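PDB 5U47: penicillin binding protein 2X from Streptococcus thermophilus, which probably cross-links the peptides of adjacent peptidoglycan strands as a divisome transpeptidase during septal wall synthesis, and is a target of beta-lactam antibiotics. Local coordinates for residues 297-310 with 366-380. The protein carries 1 engineered substitution. Residues are numbered along the deposited sequence; the frame is centred on the assembly and turned at random.
Sequences MKVMLLSAAINNGS and MGDKVWSNYLSLYKF
Four aliphatic groups of helix 297-308 lie over aromatic faces of segment 366-380, the CH-pi evidence being position along each ring normal. Met-300 CG stands 3.7 Å from the centroid of the Tyr-378 ring, only 4° off the normal, and Leu-301 CD1 is as well centred over the six-membered ring of Trp-371, whose other face carries Leu-375. Ala-304 CB, 3.5 Å from Tyr-374 CG, sits nearer the rim. Met-297, bent at chi2 and chi3, lays its CE over the Phe-380 face, 3.5 Å from CZ, while SD makes an oblique Met-aromatic contact.

Knob-into-hole packing comes from Met-366, whose side chain enters among Leu-301, Ala-304, Ala-305 and Asn-308; a bend at chi3 brings CE to 3.7 Å from Ala-305 CB.

Both hydrogen bonds across the contact use tyrosine hydroxyls. Tyr-378 OH donates to Ser-303 OG (2.7 Å), which in turn donates a hydrogen bond to Met-300 O. Asn-307 ND2 donates in its amide plane to Tyr-374 OH through a nearly straight hydrogen bond (N-H...O 167°), while Asn-307 OD1 accepts from Ser-462 N; a water joins the same hydroxyl to Asn-308 OD1.

Helix 297-308, which also carries Lys-298 of a probable active-site SxxK motif, pointing away from this contact, thus packs in the transpeptidase domain against helix 368-377 (119° between axes) and its flanking residues, through a largely apolar interface in which both tyrosine hydroxyls have hydrogen-bond partners.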
ATOM      1  N   MET A 297       3.256  14.550 -14.685  1.00 26.62           N
ATOM      2  CA  MET A 297       3.797  15.588 -13.806  1.00 27.78           C
ATOM      3  C   MET A 297       3.352  16.989 -14.279  1.00 27.86           C
ATOM      4  O   MET A 297       3.328  17.908 -13.492  1.00 27.74           O
ATOM      5  CB  MET A 297       5.327  15.503 -13.683  1.00 28.77           C
ATOM      6  CG  MET A 297       5.955  16.513 -12.732  1.00 29.70           C
ATOM      7  SD  MET A 297       5.485  16.334 -10.987  1.00 33.01           S
ATOM      8  CE  MET A 297       6.336  14.832 -10.557  1.00 31.52           C
ATOM      9  N   LYS A 298       2.964  17.121 -15.547  1.00 27.25           N
ATOM     10  CA  LYS A 298       2.445  18.387 -16.076  1.00 29.44           C
ATOM     11  C   LYS A 298       1.160  18.825 -15.371  1.00 29.32           C
ATOM     12  O   LYS A 298       0.783  19.985 -15.464  1.00 29.88           O
ATOM     13  CB  LYS A 298       2.178  18.294 -17.589  1.00 31.05           C
ATOM     14  CG  LYS A 298       3.421  18.008 -18.416  1.00 31.47           C
ATOM     15  CD  LYS A 298       3.139  17.889 -19.905  1.00 33.10           C
ATOM     16  CE  LYS A 298       4.466  17.797 -20.661  1.00 34.92           C
ATOM     17  NZ  LYS A 298       4.354  17.245 -22.016  1.00 35.11           N
ATOM     18  N   VAL A 299       0.487  17.898 -14.684  1.00 28.38           N
ATOM     19  CA  VAL A 299      -0.715  18.225 -13.916  1.00 28.24           C
ATOM     20  C   VAL A 299      -0.260  19.130 -12.776  1.00 28.60           C
ATOM     21  O   VAL A 299      -0.850  20.195 -12.557  1.00 28.69           O
ATOM     22  CB  VAL A 299      -1.427  16.958 -13.378  1.00 26.95           C
ATOM     23  CG1 VAL A 299      -2.577  17.295 -12.441  1.00 27.33           C
ATOM     24  CG2 VAL A 299      -1.965  16.105 -14.525  1.00 27.04           C
ATOM     25  N   MET A 300       0.784  18.706 -12.061  1.00 27.53           N
ATOM     26  CA  MET A 300       1.334  19.505 -10.965  1.00 28.57           C
ATOM     27  C   MET A 300       1.847  20.845 -11.502  1.00 29.36           C
ATOM     28  O   MET A 300       1.588  21.890 -10.903  1.00 28.95           O
ATOM     29  CB  MET A 300       2.477  18.782 -10.252  1.00 29.27           C
ATOM     30  CG  MET A 300       2.118  17.654  -9.294  1.00 30.03           C
ATOM     31  SD  MET A 300       1.258  16.209  -9.950  1.00 32.61           S
ATOM     32  CE  MET A 300      -0.426  16.684  -9.694  1.00 31.08           C
ATOM     33  N   LEU A 301       2.564  20.798 -12.631  1.00 29.20           N
ATOM     34  CA  LEU A 301       3.124  22.005 -13.255  1.00 30.44           C
ATOM     35  C   LEU A 301       2.064  23.022 -13.574  1.00 30.42           C
ATOM     36  O   LEU A 301       2.193  24.181 -13.215  1.00 32.58           O
ATOM     37  CB  LEU A 301       3.849  21.689 -14.556  1.00 32.51           C
ATOM     38  CG  LEU A 301       4.377  22.986 -15.223  1.00 35.15           C
ATOM     39  CD1 LEU A 301       5.611  23.497 -14.499  1.00 36.66           C
ATOM     40  CD2 LEU A 301       4.682  22.773 -16.664  1.00 38.62           C
ATOM     41  N   LEU A 302       1.035  22.583 -14.290  1.00 30.89           N
ATOM     42  CA  LEU A 302      -0.070  23.437 -14.665  1.00 31.09           C
ATOM     43  C   LEU A 302      -0.762  24.035 -13.448  1.00 30.70           C
ATOM     44  O   LEU A 302      -1.088  25.223 -13.460  1.00 31.45           O
ATOM     45  CB  LEU A 302      -1.088  22.666 -15.503  1.00 31.82           C
ATOM     46  CG  LEU A 302      -2.319  23.451 -15.968  1.00 32.79           C
ATOM     47  CD1 LEU A 302      -1.918  24.619 -16.849  1.00 35.14           C
ATOM     48  CD2 LEU A 302      -3.278  22.548 -16.715  1.00 33.26           C
ATOM     49  N   SER A 303      -0.978  23.224 -12.406  1.00 29.47           N
ATOM     50  CA  SER A 303      -1.643  23.728 -11.194  1.00 31.15           C
ATOM     51  C   SER A 303      -0.823  24.834 -10.541  1.00 31.52           C
ATOM     52  O   SER A 303      -1.386  25.792 -10.014  1.00 32.86           O
ATOM     53  CB  SER A 303      -1.917  22.624 -10.169  1.00 30.44           C
ATOM     54  OG  SER A 303      -0.732  22.142  -9.558  1.00 30.70           O
ATOM     55  N   ALA A 304       0.499  24.674 -10.567  1.00 30.58           N
ATOM     56  CA  ALA A 304       1.421  25.656  -9.993  1.00 32.31           C
ATOM     57  C   ALA A 304       1.407  26.953 -10.805  1.00 33.41           C
ATOM     58  O   ALA A 304       1.387  28.053 -10.245  1.00 33.33           O
ATOM     59  CB  ALA A 304       2.830  25.087  -9.927  1.00 31.99           C
ATOM     60  N   ALA A 305       1.422  26.816 -12.128  1.00 33.68           N
ATOM     61  CA  ALA A 305       1.375  27.980 -13.007  1.00 34.79           C
ATOM     62  C   ALA A 305       0.094  28.768 -12.769  1.00 35.45           C
ATOM     63  O   ALA A 305       0.122  30.005 -12.721  1.00 35.87           O
ATOM     64  CB  ALA A 305       1.474  27.560 -14.466  1.00 35.10           C
ATOM     65  N   ILE A 306      -1.027  28.064 -12.619  1.00 34.57           N
ATOM     66  CA  ILE A 306      -2.309  28.736 -12.380  1.00 35.82           C
ATOM     67  C   ILE A 306      -2.297  29.399 -11.008  1.00 36.99           C
ATOM     68  O   ILE A 306      -2.698  30.564 -10.872  1.00 39.31           O
ATOM     69  CB  ILE A 306      -3.502  27.774 -12.531  1.00 35.13           C
ATOM     70  CG1 ILE A 306      -3.612  27.328 -14.000  1.00 34.91           C
ATOM     71  CG2 ILE A 306      -4.795  28.451 -12.074  1.00 36.26           C
ATOM     72  CD1 ILE A 306      -4.598  26.205 -14.247  1.00 34.20           C
ATOM     73  N   ASN A 307      -1.814  28.664 -10.007  1.00 35.74           N
ATOM     74  CA  ASN A 307      -1.732  29.171  -8.634  1.00 36.37           C
ATOM     75  C   ASN A 307      -0.753  30.369  -8.500  1.00 38.02           C
ATOM     76  O   ASN A 307      -0.967  31.246  -7.679  1.00 38.15           O
ATOM     77  CB  ASN A 307      -1.300  28.073  -7.665  1.00 34.17           C
ATOM     78  CG  ASN A 307      -1.688  28.391  -6.241  1.00 36.05           C
ATOM     79  OD1 ASN A 307      -2.875  28.465  -5.925  1.00 36.82           O
ATOM     80  ND2 ASN A 307      -0.704  28.570  -5.373  1.00 36.95           N
ATOM     81  N   ASN A 308       0.314  30.370  -9.298  1.00 38.31           N
ATOM     82  CA  ASN A 308       1.328  31.433  -9.279  1.00 41.00           C
ATOM     83  C   ASN A 308       0.829  32.705  -9.960  1.00 44.11           C
ATOM     84  O   ASN A 308       1.423  33.761  -9.792  1.00 45.23           O
ATOM     85  CB  ASN A 308       2.596  30.954 -10.011  1.00 40.45           C
ATOM     86  CG  ASN A 308       3.793  31.856  -9.785  1.00 42.83           C
ATOM     87  OD1 ASN A 308       4.128  32.184  -8.649  1.00 42.64           O
ATOM     88  ND2 ASN A 308       4.478  32.229 -10.877  1.00 43.92           N
ATOM     89  N   GLY A 309      -0.254  32.593 -10.730  1.00 45.53           N
ATOM     90  CA  GLY A 309      -0.784  33.710 -11.497  1.00 48.73           C
ATOM     91  C   GLY A 309      -0.038  33.890 -12.819  1.00 50.11           C
ATOM     92  O   GLY A 309      -0.226  34.898 -13.503  1.00 51.57           O
ATOM     93  N   SER A 310       0.790  32.911 -13.195  1.00 49.49           N
ATOM     94  CA  SER A 310       1.602  33.004 -14.420  1.00 52.94           C
ATOM     95  C   SER A 310       1.134  32.044 -15.530  1.00 53.93           C
ATOM     96  O   SER A 310       1.949  31.369 -16.193  1.00 54.84           O
ATOM     97  CB  SER A 310       3.085  32.787 -14.083  1.00 52.98           C
ATOM     98  OG  SER A 310       3.299  31.532 -13.462  1.00 49.37           O
ATOM     99  N   MET A 366       7.546  31.031 -14.222  1.00 46.70           N
ATOM    100  CA  MET A 366       7.391  31.103 -12.776  1.00 46.53           C
ATOM    101  C   MET A 366       8.791  31.135 -12.160  1.00 45.78           C
ATOM    102  O   MET A 366       8.995  31.753 -11.127  1.00 46.64           O
ATOM    103  CB  MET A 366       6.495  29.972 -12.230  1.00 45.24           C
ATOM    104  CG  MET A 366       7.065  28.579 -12.216  1.00 44.65           C
ATOM    105  SD  MET A 366       5.840  27.403 -11.548  1.00 45.61           S
ATOM    106  CE  MET A 366       4.787  27.147 -12.977  1.00 44.57           C
ATOM    107  N   GLY A 367       9.751  30.493 -12.830  1.00 46.19           N
ATOM    108  CA  GLY A 367      11.145  30.456 -12.367  1.00 46.17           C
ATOM    109  C   GLY A 367      11.478  29.200 -11.585  1.00 45.71           C
ATOM    110  O   GLY A 367      10.587  28.572 -10.977  1.00 42.07           O
ATOM    111  N   ASP A 368      12.761  28.835 -11.601  1.00 46.10           N
ATOM    112  CA  ASP A 368      13.263  27.637 -10.913  1.00 46.26           C
ATOM    113  C   ASP A 368      12.953  27.589  -9.430  1.00 44.68           C
ATOM    114  O   ASP A 368      12.512  26.568  -8.927  1.00 43.15           O
ATOM    115  CB  ASP A 368      14.785  27.497 -11.082  1.00 48.26           C
ATOM    116  CG  ASP A 368      15.192  26.991 -12.467  1.00 49.57           C
ATOM    117  OD1 ASP A 368      14.324  26.845 -13.361  1.00 49.26           O
ATOM    118  OD2 ASP A 368      16.400  26.728 -12.651  1.00 50.67           O
ATOM    119  N   LYS A 369      13.203  28.688  -8.733  1.00 45.06           N
ATOM    120  CA  LYS A 369      12.975  28.753  -7.287  1.00 44.37           C
ATOM    121  C   LYS A 369      11.516  28.439  -6.925  1.00 42.83           C
ATOM    122  O   LYS A 369      11.244  27.616  -6.019  1.00 40.59           O
ATOM    123  CB  LYS A 369      13.375  30.136  -6.771  1.00 47.11           C
ATOM    124  CG  LYS A 369      13.014  30.449  -5.338  1.00 47.85           C
ATOM    125  CD  LYS A 369      13.411  31.883  -5.023  1.00 50.97           C
ATOM    126  CE  LYS A 369      12.797  32.379  -3.726  1.00 52.16           C
ATOM    127  NZ  LYS A 369      13.090  31.480  -2.583  1.00 54.03           N
ATOM    128  N   VAL A 370      10.593  29.093  -7.630  1.00 40.84           N
ATOM    129  CA  VAL A 370       9.160  28.899  -7.411  1.00 40.20           C
ATOM    130  C   VAL A 370       8.743  27.455  -7.737  1.00 39.12           C
ATOM    131  O   VAL A 370       8.137  26.777  -6.903  1.00 37.67           O
ATOM    132  CB  VAL A 370       8.325  29.920  -8.224  1.00 40.72           C
ATOM    133  CG1 VAL A 370       6.840  29.565  -8.188  1.00 40.48           C
ATOM    134  CG2 VAL A 370       8.539  31.340  -7.682  1.00 42.82           C
ATOM    135  N   TRP A 371       9.079  26.981  -8.934  1.00 37.30           N
ATOM    136  CA  TRP A 371       8.740  25.607  -9.313  1.00 36.14           C
ATOM    137  C   TRP A 371       9.310  24.584  -8.321  1.00 36.26           C
ATOM    138  O   TRP A 371       8.601  23.655  -7.898  1.00 34.92           O
ATOM    139  CB  TRP A 371       9.185  25.298 -10.750  1.00 35.74           C
ATOM    140  CG  TRP A 371       8.971  23.852 -11.191  1.00 34.48           C
ATOM    141  CD1 TRP A 371       9.902  23.019 -11.744  1.00 35.20           C
ATOM    142  CD2 TRP A 371       7.764  23.074 -11.071  1.00 33.17           C
ATOM    143  NE1 TRP A 371       9.347  21.772 -11.988  1.00 34.35           N
ATOM    144  CE2 TRP A 371       8.039  21.786 -11.585  1.00 32.67           C
ATOM    145  CE3 TRP A 371       6.479  23.342 -10.577  1.00 32.94           C
ATOM    146  CZ2 TRP A 371       7.076  20.773 -11.621  1.00 31.27           C
ATOM    147  CZ3 TRP A 371       5.530  22.338 -10.604  1.00 32.17           C
ATOM    148  CH2 TRP A 371       5.828  21.069 -11.128  1.00 31.32           C
ATOM    149  N   SER A 372      10.566  24.753  -7.939  1.00 36.91           N
ATOM    150  CA  SER A 372      11.205  23.827  -7.018  1.00 38.49           C
ATOM    151  C   SER A 372      10.475  23.801  -5.640  1.00 38.39           C
ATOM    152  O   SER A 372      10.366  22.738  -4.984  1.00 35.50           O
ATOM    153  CB  SER A 372      12.690  24.169  -6.872  1.00 41.24           C
ATOM    154  OG  SER A 372      13.306  23.340  -5.894  1.00 43.90           O
ATOM    155  N   ASN A 373       9.954  24.959  -5.242  1.00 38.58           N
ATOM    156  CA  ASN A 373       9.196  25.072  -4.008  1.00 39.11           C
ATOM    157  C   ASN A 373       7.831  24.374  -4.149  1.00 36.84           C
ATOM    158  O   ASN A 373       7.337  23.800  -3.179  1.00 35.84           O
ATOM    159  CB  ASN A 373       8.997  26.535  -3.627  1.00 40.13           C
ATOM    160  CG  ASN A 373       8.432  26.694  -2.238  1.00 39.87           C
ATOM    161  OD1 ASN A 373       7.327  27.206  -2.067  1.00 39.06           O
ATOM    162  ND2 ASN A 373       9.168  26.205  -1.233  1.00 39.73           N
ATOM    163  N   TYR A 374       7.213  24.444  -5.335  1.00 36.43           N
ATOM    164  CA  TYR A 374       5.942  23.720  -5.566  1.00 35.79           C
ATOM    165  C   TYR A 374       6.147  22.221  -5.454  1.00 34.14           C
ATOM    166  O   TYR A 374       5.305  21.531  -4.877  1.00 33.81           O
ATOM    167  CB  TYR A 374       5.248  24.083  -6.891  1.00 34.97           C
ATOM    168  CG  TYR A 374       4.377  25.319  -6.797  1.00 35.41           C
ATOM    169  CD1 TYR A 374       3.151  25.272  -6.138  1.00 35.04           C
ATOM    170  CD2 TYR A 374       4.765  26.539  -7.372  1.00 37.53           C
ATOM    171  CE1 TYR A 374       2.344  26.393  -6.031  1.00 34.60           C
ATOM    172  CE2 TYR A 374       3.957  27.666  -7.274  1.00 35.96           C
ATOM    173  CZ  TYR A 374       2.749  27.584  -6.602  1.00 37.28           C
ATOM    174  OH  TYR A 374       1.930  28.689  -6.487  1.00 36.86           O
ATOM    175  N   LEU A 375       7.264  21.720  -5.980  1.00 33.40           N
ATOM    176  CA  LEU A 375       7.572  20.294  -5.880  1.00 32.93           C
ATOM    177  C   LEU A 375       7.773  19.905  -4.414  1.00 34.37           C
ATOM    178  O   LEU A 375       7.465  18.785  -4.002  1.00 29.87           O
ATOM    179  CB  LEU A 375       8.810  19.944  -6.687  1.00 33.41           C
ATOM    180  CG  LEU A 375       8.677  19.967  -8.210  1.00 34.16           C
ATOM    181  CD1 LEU A 375      10.047  19.916  -8.859  1.00 34.57           C
ATOM    182  CD2 LEU A 375       7.813  18.809  -8.698  1.00 34.10           C
ATOM    183  N   SER A 376       8.296  20.843  -3.628  1.00 34.85           N
ATOM    184  CA  SER A 376       8.496  20.605  -2.209  1.00 34.68           C
ATOM    185  C   SER A 376       7.120  20.597  -1.496  1.00 32.38           C
ATOM    186  O   SER A 376       6.855  19.722  -0.668  1.00 33.36           O
ATOM    187  CB  SER A 376       9.458  21.649  -1.635  1.00 38.05           C
ATOM    188  OG  SER A 376       9.781  21.332  -0.299  1.00 42.51           O
ATOM    189  N   LEU A 377       6.234  21.526  -1.856  1.00 30.42           N
ATOM    190  CA  LEU A 377       4.872  21.559  -1.295  1.00 30.35           C
ATOM    191  C   LEU A 377       4.076  20.293  -1.652  1.00 28.61           C
ATOM    192  O   LEU A 377       3.237  19.839  -0.871  1.00 25.96           O
ATOM    193  CB  LEU A 377       4.118  22.787  -1.779  1.00 32.23           C
ATOM    194  CG  LEU A 377       4.586  24.158  -1.262  1.00 34.18           C
ATOM    195  CD1 LEU A 377       3.772  25.248  -1.923  1.00 34.63           C
ATOM    196  CD2 LEU A 377       4.465  24.267   0.252  1.00 35.49           C
ATOM    197  N   TYR A 378       4.339  19.761  -2.851  1.00 27.78           N
ATOM    198  CA  TYR A 378       3.757  18.501  -3.313  1.00 26.91           C
ATOM    199  C   TYR A 378       4.483  17.278  -2.686  1.00 25.68           C
ATOM    200  O   TYR A 378       4.090  16.131  -2.917  1.00 24.97           O
ATOM    201  CB  TYR A 378       3.747  18.422  -4.841  1.00 26.18           C
ATOM    202  CG  TYR A 378       2.508  19.006  -5.504  1.00 26.67           C
ATOM    203  CD1 TYR A 378       1.277  18.358  -5.390  1.00 25.80           C
ATOM    204  CD2 TYR A 378       2.574  20.159  -6.304  1.00 27.75           C
ATOM    205  CE1 TYR A 378       0.144  18.846  -6.015  1.00 26.65           C
ATOM    206  CE2 TYR A 378       1.441  20.665  -6.932  1.00 27.26           C
ATOM    207  CZ  TYR A 378       0.225  20.000  -6.795  1.00 27.71           C
ATOM    208  OH  TYR A 378      -0.925  20.479  -7.407  1.00 28.05           O
ATOM    209  N   LYS A 379       5.553  17.557  -1.940  1.00 25.38           N
ATOM    210  CA  LYS A 379       6.325  16.578  -1.161  1.00 26.85           C
ATOM    211  C   LYS A 379       7.158  15.556  -1.918  1.00 26.45           C
ATOM    212  O   LYS A 379       7.523  14.492  -1.355  1.00 26.47           O
ATOM    213  CB  LYS A 379       5.441  15.869  -0.115  1.00 27.37           C
ATOM    214  CG  LYS A 379       4.864  16.805   0.931  1.00 29.78           C
ATOM    215  CD  LYS A 379       4.066  16.026   1.966  1.00 31.75           C
ATOM    216  CE  LYS A 379       3.492  16.942   3.032  1.00 35.40           C
ATOM    217  NZ  LYS A 379       4.544  17.499   3.927  1.00 38.50           N
ATOM    218  N   PHE A 380       7.459  15.846  -3.176  1.00 25.90           N
ATOM    219  CA  PHE A 380       8.352  14.972  -3.925  1.00 26.32           C
ATOM    220  C   PHE A 380       9.702  14.929  -3.239  1.00 26.88           C
ATOM    221  O   PHE A 380      10.142  15.923  -2.633  1.00 25.93           O
ATOM    222  CB  PHE A 380       8.434  15.385  -5.381  1.00 26.83           C
ATOM    223  CG  PHE A 380       7.152  15.137  -6.115  1.00 26.43           C
ATOM    224  CD1 PHE A 380       6.770  13.846  -6.402  1.00 25.51           C
ATOM    225  CD2 PHE A 380       6.304  16.184  -6.461  1.00 27.12           C
ATOM    226  CE1 PHE A 380       5.583  13.580  -7.060  1.00 26.67           C
ATOM    227  CE2 PHE A 380       5.105  15.930  -7.120  1.00 27.64           C
ATOM    228  CZ  PHE A 380       4.747  14.625  -7.421  1.00 26.87           C
TER
HETATM  229  O   HOH W   1       3.085  31.023  -6.534  1.00 38.65           O
HETATM  230  O   HOH W   2       6.938  33.800 -10.692  1.00 46.76           O